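PDB 3I47: enoyl CoA hydratase/isomerase (Crotonase) from Legionella pneumophila subsp. pneumophila, which probably catalyses the reversible hydration of enoyl-CoA thioesters, or an isomerisation of related acyl-CoA substrates. Local coordinates for residues 39-42 with 43-47; 171-174 with 175-178; 210-213 with 214-218; 236-239 with 240-243. All coordinates share one frame; numbering follows the deposited sequence.

Overall arrangement
From the N terminus, contact 1 (39-42 with 43-47) comes first, in the last turns of helix 30-45, the helix of a beta-alpha-beta unit between strands 14-19 and 51-56. Contact 2 (171-174 with 175-178) spans the short helix 171-176, on the opposite side of the chain's centre, about 30 Å from contact 1 between centres. Contact 3 follows in helix 205-218 and contact 4 at the break between helices 225-240 and 242-253. All four are local and lie in series; none nests or crosses. Contacts 3 and 4 alone touch: Asn210 OD1 lies 3.4 Å from Lys238 CE, where helices 205-218 and 225-240 pack together.

Contact 1: 39-42 with 43-47; sequences RLDS and AINDT
Ala43 N donates to Arg39 O at 3.0 Å and Ile44 N to Leu40 O at 2.9 Å, the i to i+4 bonds of an alpha-helix near its C-terminal end. This is the tail of helix 30-45, the helix of the beta-alpha-beta unit that runs from strand 14-19 to strand 51-56 in the crotonase fold. One residue on, the pattern begins to fray: Asn45 N gives a less straight bond (N-H...O 140°) to Asp41 O and a weak one to Ser42 O.

On the inner side of the helix Leu40 and Ile44 sit one turn apart. Leu40 CG lies anti to its backbone N (chi1 173°), while Ile44 carries CG1 anti to the carbonyl carbon and runs on extended, which lays its CD1 across the branch point of Leu40. Leu40 CD1 is also within 3.9 Å of that methyl. Both side chains reach Ile52 of strand 51-56, and Leu40 also packs on Leu91 and Ile95 of helix 78-97. Ala43 turns its small CB to Tyr8 of strand 6-11 and Ile52 of strand 51-56.

Lys100 NZ donates to Ala43 O in the last turn; Asp46, beyond it, accepts from Asn48 N through OD1. The apolar contact between the two turns is closest where Ile44 CD1 meets Leu40 CG, at 3.7 Å.

Contact 2: 171-174 with 175-178; sequences ATRA and YSLN
Tyr175 N to Ala171 O and Ser176 N to Thr172 O, both 2.9 Å, are the i to i+4 bonds of the short helix 171-176, which ends in a Schellman motif as Asn178 turns to positive phi (74°).

Three side chains carry the contact: Arg173, Ser176 and Leu177. Arg173 leaves the helix with CG anti to the backbone N and then bends at chi2 (51°), which carries the guanidinium forward along the helix to Ser176 and Leu177. Its NH1 donates to Ser176 OG at 2.9 Å, and the hydroxyl oxygen lies almost exactly in the guanidinium plane. Ser176 holds OG between its backbone N and carbonyl carbon, a rotamer that also turns the hydroxyl back to Arg173 O, again 2.9 Å away. That carbonyl accepts a second bond from Leu177 N at 3.0 Å, and the two donors approach from the same face of its plane. Over one face of the guanidinium lies Leu177 CD2, displaced toward the rim and 3.5 Å from Arg173 NH1.

Beyond the segments, Leu177 packs on Ala158 and Leu162 of helix 156-165. Asp170, just before the helix, accepts from Arg173 N through OD1, and Ala174 makes a backbone bond with Val180.

The serine hydroxyl thus works in both senses: it accepts from the arginine side chain and donates to the same residue's carbonyl. This double role joins both ends of Arg173 to one oxygen, and the charge of the guanidinium would probably polarise the hydroxyl and make it a stronger donor.

Contact 3: 210-213 with 214-218; sequences NSKQ and LAQYV
Lys212 runs out fully extended, CG anti to the backbone N (chi1 179°) and every later torsion near 180°, while Gln216, one turn on, carries CG anti to its carbonyl carbon (chi1 -68°). That chi1 of Gln216 leads its chain back toward the preceding turn, with CG 3.2 Å from Lys212 O. The amide then lies against the aliphatic part of the lysine: Gln216 NE2 is 3.7 Å from Lys212 CE, and Gln216 CD is 3.9 Å from Lys212 CG. This is van der Waals contact, with the two chains slanting past each other.

The ammonium group of Lys212 is engaged elsewhere. It forms a salt bridge with Asp122 OD2 and donates to the carbonyl oxygens of Ser98 and Lys100, so the extended chain spans from helix 205-218 to the body of the domain. The Gln216 amide thus rests on the CG and CE of a lysine whose NZ is bonded at its far end.

Four backbone bonds join the segments. They include Ala215 N to Ser211 O at 3.0 Å and Gln216 N to Lys212 O at 3.2 Å, each with an N-H...O angle of 166°. On the side facing helix 225-240, Leu214 packs on Leu234, and Tyr217 stacks its ring with Tyr230. The arrangement is that of a regular alpha-helix with i to i+4 side-chain packing, here in the C-terminal helical region of a crotonase fold.

Contact 4: 236-239 with 240-243; sequences AHKR and VSDE
The break between helices 225-240 and 242-253 is held by a polar cluster around Lys238 and Ser241, with Ser241 as the N-cap of the second helix. Its OG donates to Lys238 O at 2.7 Å and is also bonded to Gly244 N, so one hydroxyl joins the last turn of the first helix to the first turn of the next. The OG is put there by a chi1 of 73°, between the backbone N and the carbonyl carbon.

Lys238 bends at chi2 and again at chi4, carrying its ammonium group across the break. There NZ forms a salt bridge with Glu243 OE1 at 2.8 Å, approaching on the anti side and 32° out of the carboxylate plane. A longer, weak bond of 3.4 Å runs from Lys238 NZ to Ser241 OG. Glu243 has further partners: OE1 accepts from Ala207 N and OE2 from Glu206 N, at the start of helix 205-218.

Backbone bonds thin out here: Val240 N and Ser241 N reach His237 O only weakly. A serine N-cap at a helix-to-helix junction is the motif; here the Lys238-Glu243 salt bridge also crosses it.

Contact 1: 39-42 with 43-47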
# COMPACT_ATOMS: atom_id res chain seq x y z
N ARG A 39 4.25 -13.59 -1.31
CA ARG A 39 3.26 -13.32 -2.36
C ARG A 39 3.50 -11.97 -3.01
O ARG A 39 3.35 -11.83 -4.22
CB ARG A 39 1.83 -13.38 -1.82
CG ARG A 39 1.43 -14.70 -1.21
CD ARG A 39 1.59 -15.85 -2.15
NE ARG A 39 0.99 -17.04 -1.55
CZ ARG A 39 0.88 -18.20 -2.18
NH1 ARG A 39 1.36 -18.33 -3.42
NH2 ARG A 39 0.30 -19.22 -1.57
N LEU A 40 3.86 -10.96 -2.21
CA LEU A 40 4.16 -9.64 -2.76
C LEU A 40 5.33 -9.72 -3.74
O LEU A 40 5.26 -9.15 -4.84
CB LEU A 40 4.47 -8.66 -1.63
CG LEU A 40 4.96 -7.29 -2.12
CD1 LEU A 40 3.82 -6.52 -2.76
CD2 LEU A 40 5.56 -6.51 -0.95
N ASP A 41 6.39 -10.43 -3.35
CA ASP A 41 7.56 -10.62 -4.20
C ASP A 41 7.17 -11.26 -5.53
O ASP A 41 7.61 -10.83 -6.58
CB ASP A 41 8.61 -11.48 -3.48
CG ASP A 41 9.89 -11.64 -4.29
OD1 ASP A 41 10.69 -10.67 -4.35
OD2 ASP A 41 10.12 -12.73 -4.86
N SER A 42 6.32 -12.28 -5.46
CA SER A 42 5.83 -12.94 -6.67
C SER A 42 5.11 -11.95 -7.59
O SER A 42 5.37 -11.91 -8.80
CB SER A 42 4.91 -14.10 -6.30
OG SER A 42 5.64 -15.12 -5.64
N ALA A 43 4.22 -11.14 -7.01
CA ALA A 43 3.44 -10.19 -7.79
C ALA A 43 4.33 -9.12 -8.42
O ALA A 43 4.15 -8.74 -9.59
CB ALA A 43 2.36 -9.54 -6.90
N ILE A 44 5.30 -8.64 -7.65
CA ILE A 44 6.23 -7.61 -8.14
C ILE A 44 7.04 -8.13 -9.33
O ILE A 44 7.34 -7.37 -10.26
CB ILE A 44 7.16 -7.10 -7.00
CG1 ILE A 44 6.36 -6.22 -6.04
CG2 ILE A 44 8.38 -6.33 -7.57
CD1 ILE A 44 7.12 -5.83 -4.78
N ASN A 45 7.36 -9.42 -9.31
CA ASN A 45 8.21 -10.02 -10.34
C ASN A 45 7.44 -10.70 -11.47
O ASN A 45 8.06 -11.23 -12.42
CB ASN A 45 9.24 -10.96 -9.69
CG ASN A 45 10.27 -10.21 -8.87
OD1 ASN A 45 10.34 -10.36 -7.65
ND2 ASN A 45 11.05 -9.38 -9.52
N ASP A 46 6.11 -10.69 -11.39
CA ASP A 46 5.26 -11.30 -12.41
C ASP A 46 4.89 -10.29 -13.50
O ASP A 46 4.17 -9.34 -13.25
CB ASP A 46 3.98 -11.86 -11.77
CG ASP A 46 3.17 -12.74 -12.71
OD1 ASP A 46 3.40 -12.72 -13.94
OD2 ASP A 46 2.29 -13.47 -12.21
N THR A 47 5.38 -10.52 -14.72
CA THR A 47 5.10 -9.61 -15.83
C THR A 47 3.61 -9.56 -16.19
O THR A 47 3.18 -8.63 -16.88
CB THR A 47 5.93 -9.94 -17.10
OG1 THR A 47 5.68 -11.29 -17.50
CG2 THR A 47 7.42 -9.76 -16.85

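Contact 2: 171-174 with 175-178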
# COMPACT_ATOMS: atom_id res chain seq x y z
N ALA A 171 -12.72 6.77 9.08
CA ALA A 171 -12.33 6.78 7.68
C ALA A 171 -12.33 8.21 7.13
O ALA A 171 -11.43 8.56 6.37
CB ALA A 171 -13.25 5.89 6.86
N THR A 172 -13.31 9.02 7.54
CA THR A 172 -13.33 10.44 7.13
C THR A 172 -12.08 11.20 7.60
O THR A 172 -11.49 12.00 6.84
CB THR A 172 -14.61 11.16 7.61
OG1 THR A 172 -15.75 10.50 7.04
CG2 THR A 172 -14.61 12.65 7.18
N ARG A 173 -11.66 10.94 8.83
CA ARG A 173 -10.44 11.53 9.35
C ARG A 173 -9.20 11.02 8.61
O ARG A 173 -8.31 11.81 8.28
CB ARG A 173 -10.32 11.29 10.86
CG ARG A 173 -9.22 12.10 11.50
CD ARG A 173 -9.40 13.57 11.09
NE ARG A 173 -8.56 14.48 11.86
CZ ARG A 173 -7.97 15.56 11.35
NH1 ARG A 173 -8.07 15.83 10.05
NH2 ARG A 173 -7.26 16.35 12.14
N ALA A 174 -9.15 9.71 8.35
CA ALA A 174 -8.03 9.17 7.58
C ALA A 174 -7.95 9.79 6.19
O ALA A 174 -6.87 10.06 5.69
CB ALA A 174 -8.12 7.65 7.50
N TYR A 175 -9.11 10.06 5.60
CA TYR A 175 -9.20 10.72 4.29
C TYR A 175 -8.71 12.17 4.36
O TYR A 175 -7.91 12.60 3.51
CB TYR A 175 -10.65 10.67 3.82
CG TYR A 175 -10.94 11.35 2.51
CD1 TYR A 175 -11.36 12.68 2.49
CD2 TYR A 175 -10.81 10.67 1.30
CE1 TYR A 175 -11.65 13.32 1.27
CE2 TYR A 175 -11.10 11.30 0.08
CZ TYR A 175 -11.52 12.63 0.09
OH TYR A 175 -11.82 13.26 -1.11
N SER A 176 -9.15 12.91 5.37
CA SER A 176 -8.76 14.32 5.48
C SER A 176 -7.26 14.46 5.76
O SER A 176 -6.64 15.46 5.38
CB SER A 176 -9.60 15.05 6.53
OG SER A 176 -9.35 14.53 7.82
N LEU A 177 -6.66 13.43 6.36
CA LEU A 177 -5.23 13.43 6.64
C LEU A 177 -4.37 12.87 5.51
O LEU A 177 -3.14 12.90 5.59
CB LEU A 177 -4.93 12.65 7.92
CG LEU A 177 -5.41 13.28 9.23
CD1 LEU A 177 -5.10 12.34 10.38
CD2 LEU A 177 -4.78 14.66 9.48
N ASN A 178 -5.03 12.36 4.46
CA ASN A 178 -4.38 11.76 3.30
C ASN A 178 -3.79 10.37 3.55
O ASN A 178 -3.01 9.88 2.72
CB ASN A 178 -3.27 12.67 2.72
CG ASN A 178 -3.81 13.88 1.94
OD1 ASN A 178 -5.01 14.01 1.68
ND2 ASN A 178 -2.89 14.76 1.56

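Contact 3: 210-213 with 214-218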
# COMPACT_ATOMS: atom_id res chain seq x y z
N ASN A 210 6.92 5.02 -14.84
CA ASN A 210 7.78 6.19 -14.94
C ASN A 210 7.22 7.37 -14.15
O ASN A 210 7.98 8.14 -13.57
CB ASN A 210 7.91 6.65 -16.40
CG ASN A 210 8.69 5.69 -17.28
OD1 ASN A 210 8.71 5.87 -18.50
ND2 ASN A 210 9.31 4.66 -16.69
N SER A 211 5.89 7.51 -14.12
CA SER A 211 5.24 8.60 -13.39
C SER A 211 5.39 8.43 -11.89
O SER A 211 5.57 9.41 -11.16
CB SER A 211 3.77 8.70 -13.76
OG SER A 211 3.65 9.13 -15.10
N LYS A 212 5.35 7.19 -11.43
CA LYS A 212 5.62 6.90 -10.02
C LYS A 212 7.05 7.30 -9.68
O LYS A 212 7.28 8.00 -8.69
CB LYS A 212 5.41 5.41 -9.73
CG LYS A 212 5.71 5.03 -8.28
CD LYS A 212 5.16 3.65 -7.97
CE LYS A 212 5.49 3.22 -6.56
NZ LYS A 212 4.75 1.98 -6.23
N GLN A 213 8.00 6.88 -10.52
CA GLN A 213 9.41 7.20 -10.32
C GLN A 213 9.65 8.72 -10.33
O GLN A 213 10.41 9.24 -9.51
CB GLN A 213 10.26 6.50 -11.38
CG GLN A 213 11.77 6.48 -11.12
CD GLN A 213 12.57 5.88 -12.27
OE1 GLN A 213 12.04 5.14 -13.11
NE2 GLN A 213 13.87 6.19 -12.31
N LEU A 214 8.99 9.40 -11.26
CA LEU A 214 9.07 10.85 -11.41
C LEU A 214 8.61 11.60 -10.16
O LEU A 214 9.31 12.50 -9.68
CB LEU A 214 8.21 11.27 -12.62
CG LEU A 214 7.96 12.75 -12.89
CD1 LEU A 214 9.19 13.35 -13.52
CD2 LEU A 214 6.76 12.92 -13.81
N ALA A 215 7.44 11.24 -9.64
CA ALA A 215 6.92 11.90 -8.43
C ALA A 215 7.88 11.72 -7.27
O ALA A 215 8.17 12.66 -6.54
CB ALA A 215 5.54 11.37 -8.07
N GLN A 216 8.40 10.50 -7.13
CA GLN A 216 9.37 10.18 -6.09
C GLN A 216 10.65 11.00 -6.23
O GLN A 216 11.21 11.47 -5.24
CB GLN A 216 9.67 8.68 -6.12
CG GLN A 216 8.48 7.81 -5.71
CD GLN A 216 8.66 6.32 -6.02
OE1 GLN A 216 9.34 5.94 -6.98
NE2 GLN A 216 8.03 5.48 -5.21
N TYR A 217 11.10 11.18 -7.47
CA TYR A 217 12.36 11.85 -7.76
C TYR A 217 12.28 13.35 -7.51
O TYR A 217 13.18 13.94 -6.89
CB TYR A 217 12.78 11.59 -9.21
CG TYR A 217 14.05 12.30 -9.61
CD1 TYR A 217 15.30 11.79 -9.28
CD2 TYR A 217 14.00 13.50 -10.32
CE1 TYR A 217 16.48 12.45 -9.65
CE2 TYR A 217 15.16 14.17 -10.69
CZ TYR A 217 16.40 13.63 -10.35
OH TYR A 217 17.55 14.29 -10.72
N VAL A 218 11.22 13.99 -7.99
CA VAL A 218 11.14 15.44 -7.87
C VAL A 218 10.86 15.90 -6.43
O VAL A 218 11.22 17.01 -6.05
CB VAL A 218 10.14 16.09 -8.88
CG1 VAL A 218 10.51 15.70 -10.32
CG2 VAL A 218 8.70 15.74 -8.56

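Contact 4: 236-239 with 240-243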
# COMPACT_ATOMS: atom_id res chain seq x y z
N ALA A 236 10.81 14.59 -23.36
CA ALA A 236 11.32 14.49 -24.74
C ALA A 236 11.63 13.04 -25.10
O ALA A 236 11.27 12.56 -26.19
CB ALA A 236 12.53 15.39 -24.92
N HIS A 237 12.28 12.34 -24.16
CA HIS A 237 12.62 10.93 -24.34
C HIS A 237 11.36 10.06 -24.39
O HIS A 237 11.26 9.15 -25.22
CB HIS A 237 13.57 10.47 -23.24
CG HIS A 237 14.27 9.18 -23.54
ND1 HIS A 237 15.27 9.08 -24.49
CD2 HIS A 237 14.14 7.95 -22.99
CE1 HIS A 237 15.71 7.83 -24.52
NE2 HIS A 237 15.05 7.13 -23.62
N LYS A 238 10.38 10.35 -23.52
CA LYS A 238 9.15 9.56 -23.51
C LYS A 238 8.30 9.75 -24.77
O LYS A 238 7.66 8.81 -25.23
CB LYS A 238 8.32 9.85 -22.25
CG LYS A 238 7.18 8.86 -22.00
CD LYS A 238 7.74 7.54 -21.45
CE LYS A 238 6.64 6.52 -21.14
NZ LYS A 238 6.08 5.87 -22.36
N ARG A 239 8.31 10.96 -25.34
CA ARG A 239 7.52 11.23 -26.52
C ARG A 239 7.97 10.41 -27.72
O ARG A 239 7.15 10.06 -28.56
CB ARG A 239 7.59 12.71 -26.88
CG ARG A 239 6.71 13.60 -26.00
CD ARG A 239 7.01 15.05 -26.32
NE ARG A 239 6.19 15.99 -25.56
CZ ARG A 239 6.28 17.30 -25.66
NH1 ARG A 239 7.14 17.85 -26.52
NH2 ARG A 239 5.50 18.08 -24.92
N VAL A 240 9.27 10.11 -27.79
CA VAL A 240 9.81 9.34 -28.93
C VAL A 240 9.93 7.84 -28.62
O VAL A 240 10.31 7.05 -29.50
CB VAL A 240 11.18 9.89 -29.44
CG1 VAL A 240 11.05 11.38 -29.88
CG2 VAL A 240 12.28 9.70 -28.41
N SER A 241 9.62 7.46 -27.38
CA SER A 241 9.60 6.04 -27.00
C SER A 241 8.54 5.28 -27.81
O SER A 241 7.58 5.87 -28.28
CB SER A 241 9.30 5.89 -25.49
OG SER A 241 7.93 6.17 -25.19
N ASP A 242 8.71 3.97 -27.95
CA ASP A 242 7.69 3.18 -28.64
C ASP A 242 6.31 3.35 -28.02
O ASP A 242 5.32 3.49 -28.73
CB ASP A 242 8.07 1.70 -28.64
CG ASP A 242 9.28 1.40 -29.51
OD1 ASP A 242 9.70 2.26 -30.31
OD2 ASP A 242 9.81 0.28 -29.39
N GLU A 243 6.24 3.34 -26.68
CA GLU A 243 4.96 3.48 -26.00
C GLU A 243 4.32 4.86 -26.19
O GLU A 243 3.10 4.96 -26.40
CB GLU A 243 5.11 3.16 -24.51
CG GLU A 243 3.79 3.10 -23.78
CD GLU A 243 3.98 2.89 -22.30
OE1 GLU A 243 4.28 3.88 -21.60
OE2 GLU A 243 3.83 1.74 -21.84